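Local coordinates for protein beta-porphyranase A (Bacteroides plebeius, PDB 4AW7) that hydrolyses the sulfated red-seaweed polysaccharide porphyran at linkages between beta-D-galactopyranose and alpha-L-galactopyranose-6-sulfate, releasing mostly disaccharides, at residues E248-D252 and L507-I511; K475-S479 and M581-V585. One frame throughout, in Å; residues are numbered along the deposited sequence.

Interaction 1: E248-D252 and L507-I511; sequences EAVLD and LRMSI
A buried salt-bridge network of Glu248, Asp252 and Arg508 joins helix 245-262, an outer helix of the catalytic beta/alpha barrel, to strand 503-514 of the C-terminal beta-sandwich. The two acids lie one helical turn apart and both take the same guanidinium. Arg508 grips Asp252 side-on, NE giving a bond of 2.9 Å to the syn lone pair of Asp252 OD2 and NH2 one of 3.0 Å to Asp252 OD1. The carboxylate is nevertheless turned 54° from the guanidinium plane. A bend of the Arg508 chain at CG-CD (chi3 62°) brings this edge to the helix. Arg508 NH2 also reaches Glu248 OE1 at 2.9 Å; the oxygen lies in the guanidinium plane, while the nitrogen stands above the carboxylate plane. Arg307 pairs with both acids too, so two arginines share two carboxylates, and the acids' negative charge probably offsets the closeness of the two guanidinium groups. Farther along the strand, Ser510 OG rests 3.6 Å from Ala249 CB, where the small methyl admits the strand closely. Beside it a water bonds to Ser510 OG and lies 2.7 Å from Asp252 OD2 and 2.8 Å from the backbone O of Arg508.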
loop_
_atom_site.group_PDB
_atom_site.type_symbol
_atom_site.label_atom_id
_atom_site.label_comp_id
_atom_site.label_asym_id
_atom_site.label_seq_id
_atom_site.Cartn_x
_atom_site.Cartn_y
_atom_site.Cartn_z
ATOM N N GLU A 248 8.773 -1.283 1.110
ATOM C CA GLU A 248 8.733 -2.444 1.978
ATOM C C GLU A 248 9.208 -2.126 3.398
ATOM O O GLU A 248 8.617 -2.542 4.374
ATOM C CB GLU A 248 9.529 -3.611 1.369
ATOM C CG GLU A 248 9.021 -4.121 0.001
ATOM C CD GLU A 248 7.806 -5.029 -0.004
ATOM O OE1 GLU A 248 7.254 -5.348 1.067
ATOM O OE2 GLU A 248 7.441 -5.418 -1.148
ATOM N N ALA A 249 10.314 -1.378 3.501
ATOM C CA ALA A 249 10.839 -0.928 4.800
ATOM C C ALA A 249 9.904 0.053 5.483
ATOM O O ALA A 249 9.763 0.027 6.701
ATOM C CB ALA A 249 12.226 -0.300 4.672
ATOM N N VAL A 250 9.318 0.974 4.723
ATOM C CA VAL A 250 8.399 1.963 5.273
ATOM C C VAL A 250 7.231 1.268 5.994
ATOM O O VAL A 250 6.887 1.615 7.136
ATOM C CB VAL A 250 7.892 2.900 4.151
ATOM C CG1 VAL A 250 6.635 3.657 4.591
ATOM C CG2 VAL A 250 9.015 3.876 3.744
ATOM N N LEU A 251 6.631 0.296 5.305
ATOM C CA LEU A 251 5.488 -0.392 5.883
ATOM C C LEU A 251 5.883 -1.393 6.953
ATOM O O LEU A 251 5.206 -1.507 7.977
ATOM C CB LEU A 251 4.637 -1.046 4.774
ATOM C CG LEU A 251 4.082 -0.092 3.714
ATOM C CD1 LEU A 251 3.281 -0.903 2.715
ATOM C CD2 LEU A 251 3.267 1.047 4.300
ATOM N N ASP A 252 7.013 -2.070 6.766
ATOM C CA ASP A 252 7.511 -2.946 7.814
ATOM C C ASP A 252 7.767 -2.196 9.118
ATOM O O ASP A 252 7.542 -2.757 10.186
ATOM C CB ASP A 252 8.804 -3.652 7.393
ATOM C CG ASP A 252 8.599 -4.878 6.533
ATOM O OD1 ASP A 252 7.489 -5.085 5.987
ATOM O OD2 ASP A 252 9.563 -5.692 6.413
ATOM N N LEU A 507 14.364 -13.734 6.267
ATOM C CA LEU A 507 14.456 -12.580 7.142
ATOM C C LEU A 507 14.208 -11.319 6.299
ATOM O O LEU A 507 14.841 -11.134 5.249
ATOM C CB LEU A 507 15.867 -12.514 7.740
ATOM C CG LEU A 507 16.212 -11.233 8.499
ATOM C CD1 LEU A 507 15.429 -11.079 9.773
ATOM C CD2 LEU A 507 17.726 -11.208 8.722
ATOM N N ARG A 508 13.286 -10.466 6.763
ATOM C CA ARG A 508 13.070 -9.145 6.154
ATOM C C ARG A 508 13.859 -8.168 7.011
ATOM O O ARG A 508 13.420 -7.776 8.102
ATOM C CB ARG A 508 11.605 -8.825 6.196
ATOM C CG ARG A 508 10.724 -9.785 5.425
ATOM C CD ARG A 508 9.267 -9.478 5.554
ATOM N NE ARG A 508 8.859 -8.165 5.046
ATOM C CZ ARG A 508 8.519 -7.901 3.811
ATOM N NH1 ARG A 508 8.500 -8.822 2.885
ATOM N NH2 ARG A 508 8.157 -6.651 3.531
ATOM N N MET A 509 15.049 -7.795 6.525
ATOM C CA MET A 509 15.980 -6.957 7.271
ATOM C C MET A 509 15.901 -5.541 6.724
ATOM O O MET A 509 16.335 -5.318 5.584
ATOM C CB MET A 509 17.391 -7.522 7.087
ATOM C CG MET A 509 18.485 -6.677 7.657
ATOM S SD MET A 509 20.156 -7.268 7.416
ATOM C CE MET A 509 20.311 -7.079 5.647
ATOM N N SER A 510 15.369 -4.620 7.517
ATOM C CA SER A 510 15.266 -3.226 7.086
ATOM C C SER A 510 16.334 -2.395 7.765
ATOM O O SER A 510 16.474 -2.463 9.000
ATOM C CB SER A 510 13.864 -2.661 7.315
ATOM O OG SER A 510 12.858 -3.315 6.533
ATOM N N ILE A 511 17.016 -1.608 6.923
ATOM C CA ILE A 511 18.116 -0.764 7.390
ATOM C C ILE A 511 17.980 0.622 6.789
ATOM O O ILE A 511 17.538 0.801 5.658
ATOM C CB ILE A 511 19.508 -1.367 7.083
ATOM C CG1 ILE A 511 19.707 -1.566 5.595
ATOM C CG2 ILE A 511 19.699 -2.682 7.858
ATOM C CD1 ILE A 511 21.149 -2.040 5.196
HETATM O O HOH W 1 11.774 -5.461 8.018
#

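Interaction 2: K475-S479 and M581-V585; sequences KYYSS and MILQV
Tyr476 and Leu583 form the close part of this contact, an antiparallel hydrogen-bonded pair in which Tyr476 N gives a bond of 2.8 Å to Leu583 O and Leu583 N one of 2.9 Å to Tyr476 O. On the face carrying Tyr476, the ring reaches along the neighbouring strand, and its CE2 edge meets Val585 CG2 at 3.7 Å, near the ring plane. Its hydroxyl bonds to the backbone N of Glu499, while Leu583 beside it also packs on Ile498. This face therefore belongs to the interior of a beta-sandwich, strands 469-484 and 577-589 lying in one sheet and strand 491-498 in the other. On the reverse face Tyr477 and Ile582 run side by side. Ile582 CG1 sits beside the backbone N (chi1 -63°), which carries CD1 along the tyrosine to 3.6 Å from Tyr477 CE2, while CG2 stands over the rim of one ring face. CG2 of Ile582 also touches Lys475 CB at 4.0 Å. An alanine in place of Ile582 would lose both branches and would probably leave this ring face without its aliphatic support and the ring freer to shift. Glu255 binds the Tyr477 hydroxyl, and Tyr259 meets its ring. Packing is looser at the partly exposed Lys475-Gln584 pair: the extended lysine chain comes no nearer than 4.3 Å to the amide, Lys475 CE to Gln584 OE1, and no direct bond joins the two. Toward Ser478 the two backbones diverge, its CA standing 6.5 Å from that of Met581, and a water takes the N-H of Ser478 and donates to Met581 O at 2.8 Å.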
loop_
_atom_site.group_PDB
_atom_site.type_symbol
_atom_site.label_atom_id
_atom_site.label_comp_id
_atom_site.label_asym_id
_atom_site.label_seq_id
_atom_site.Cartn_x
_atom_site.Cartn_y
_atom_site.Cartn_z
ATOM N N LYS A 475 4.147 -14.027 9.514
ATOM C CA LYS A 475 5.206 -13.103 9.853
ATOM C C LYS A 475 5.345 -13.048 11.360
ATOM O O LYS A 475 4.344 -13.024 12.084
ATOM C CB LYS A 475 4.874 -11.687 9.329
ATOM C CG LYS A 475 4.902 -11.612 7.817
ATOM C CD LYS A 475 4.555 -10.212 7.316
ATOM C CE LYS A 475 4.591 -10.138 5.839
ATOM N NZ LYS A 475 4.405 -8.759 5.380
ATOM N N TYR A 476 6.594 -12.985 11.805
ATOM C CA TYR A 476 6.925 -12.943 13.224
ATOM C C TYR A 476 7.798 -11.715 13.461
ATOM O O TYR A 476 8.719 -11.447 12.701
ATOM C CB TYR A 476 7.633 -14.209 13.663
ATOM C CG TYR A 476 6.811 -15.433 13.435
ATOM C CD1 TYR A 476 5.873 -15.832 14.361
ATOM C CD2 TYR A 476 6.962 -16.195 12.296
ATOM C CE1 TYR A 476 5.124 -16.974 14.187
ATOM C CE2 TYR A 476 6.162 -17.330 12.085
ATOM C CZ TYR A 476 5.270 -17.728 13.043
ATOM O OH TYR A 476 4.507 -18.870 12.904
ATOM N N TYR A 477 7.430 -10.970 14.494
ATOM C CA TYR A 477 7.992 -9.669 14.797
ATOM C C TYR A 477 8.838 -9.760 16.066
ATOM O O TYR A 477 8.567 -10.498 16.963
ATOM C CB TYR A 477 6.875 -8.650 14.940
ATOM C CG TYR A 477 6.030 -8.509 13.686
ATOM C CD1 TYR A 477 4.959 -9.357 13.438
ATOM C CD2 TYR A 477 6.310 -7.553 12.738
ATOM C CE1 TYR A 477 4.193 -9.249 12.295
ATOM C CE2 TYR A 477 5.557 -7.457 11.566
ATOM C CZ TYR A 477 4.502 -8.298 11.371
ATOM O OH TYR A 477 3.738 -8.237 10.231
ATOM N N SER A 478 9.851 -8.923 16.122
ATOM C CA SER A 478 10.753 -8.908 17.275
ATOM C C SER A 478 10.352 -7.868 18.294
ATOM O O SER A 478 9.824 -6.826 17.934
ATOM C CB SER A 478 12.154 -8.659 16.774
ATOM O OG SER A 478 13.129 -8.727 17.839
ATOM N N SER A 479 10.684 -8.094 19.579
ATOM C CA SER A 479 10.547 -7.084 20.606
ATOM C C SER A 479 11.556 -5.974 20.413
ATOM O O SER A 479 11.414 -4.926 21.041
ATOM C CB SER A 479 10.776 -7.706 21.991
ATOM O OG SER A 479 12.090 -8.257 22.089
ATOM N N MET A 581 13.225 -5.978 11.978
ATOM C CA MET A 581 13.613 -7.363 11.675
ATOM C C MET A 581 12.370 -8.207 11.830
ATOM O O MET A 581 11.795 -8.285 12.897
ATOM C CB MET A 581 14.716 -7.825 12.636
ATOM C CG MET A 581 16.031 -7.069 12.471
ATOM S SD MET A 581 17.009 -7.638 11.082
ATOM C CE MET A 581 17.825 -9.046 11.851
ATOM N N ILE A 582 11.984 -8.843 10.720
ATOM C CA ILE A 582 10.749 -9.636 10.670
ATOM C C ILE A 582 11.096 -10.975 10.028
ATOM O O ILE A 582 11.751 -11.013 8.989
ATOM C CB ILE A 582 9.665 -8.911 9.841
ATOM C CG1 ILE A 582 9.287 -7.590 10.517
ATOM C CG2 ILE A 582 8.407 -9.799 9.650
ATOM C CD1 ILE A 582 8.491 -6.625 9.652
ATOM N N LEU A 583 10.657 -12.085 10.646
ATOM C CA LEU A 583 10.835 -13.392 10.025
ATOM C C LEU A 583 9.561 -13.766 9.266
ATOM O O LEU A 583 8.466 -13.676 9.803
ATOM C CB LEU A 583 11.152 -14.491 11.050
ATOM C CG LEU A 583 12.545 -14.447 11.649
ATOM C CD1 LEU A 583 12.681 -15.468 12.750
ATOM C CD2 LEU A 583 13.585 -14.686 10.565
ATOM N N GLN A 584 9.729 -14.208 8.026
ATOM C CA GLN A 584 8.612 -14.708 7.216
ATOM C C GLN A 584 8.794 -16.219 7.081
ATOM O O GLN A 584 9.874 -16.671 6.720
ATOM C CB GLN A 584 8.570 -14.066 5.843
ATOM C CG GLN A 584 7.599 -14.821 4.959
ATOM C CD GLN A 584 7.350 -14.174 3.641
ATOM O OE1 GLN A 584 6.748 -13.111 3.597
ATOM N NE2 GLN A 584 7.753 -14.856 2.519
ATOM N N VAL A 585 7.754 -16.951 7.409
ATOM C CA VAL A 585 7.770 -18.420 7.338
ATOM C C VAL A 585 6.594 -18.865 6.459
ATOM O O VAL A 585 5.466 -18.452 6.688
ATOM C CB VAL A 585 7.671 -19.058 8.721
ATOM C CG1 VAL A 585 7.771 -20.565 8.620
ATOM C CG2 VAL A 585 8.751 -18.519 9.672
HETATM O O HOH W 2 9.601 -7.069 14.111
#

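Overall arrangement
Interactions 1 and 2 both reach one sheet, their centres about 10 Å apart, because strands 503-514 and 577-589 are neighbours in it. The backbone N of Arg508 probably hydrogen-bonds to Ile582 O at 2.8 Å, coupling the strand that carries the arginine to the one paired with 475-479. Ile582 is shared on its side-chain side as well, its CD1 packing 3.5 Å from Asp252 OD2, next to the salt bridges. On the sandwich's inner face, Leu507 CD1 meets Met581 CE. Helix 245-262 supplies Glu248 and Asp252 to interaction 1 and Glu255 and Tyr259 to Tyr477 of interaction 2. Both contacts lie away from the substrate-binding site; a calcium ion is about 11 Å from the Glu248 side chain.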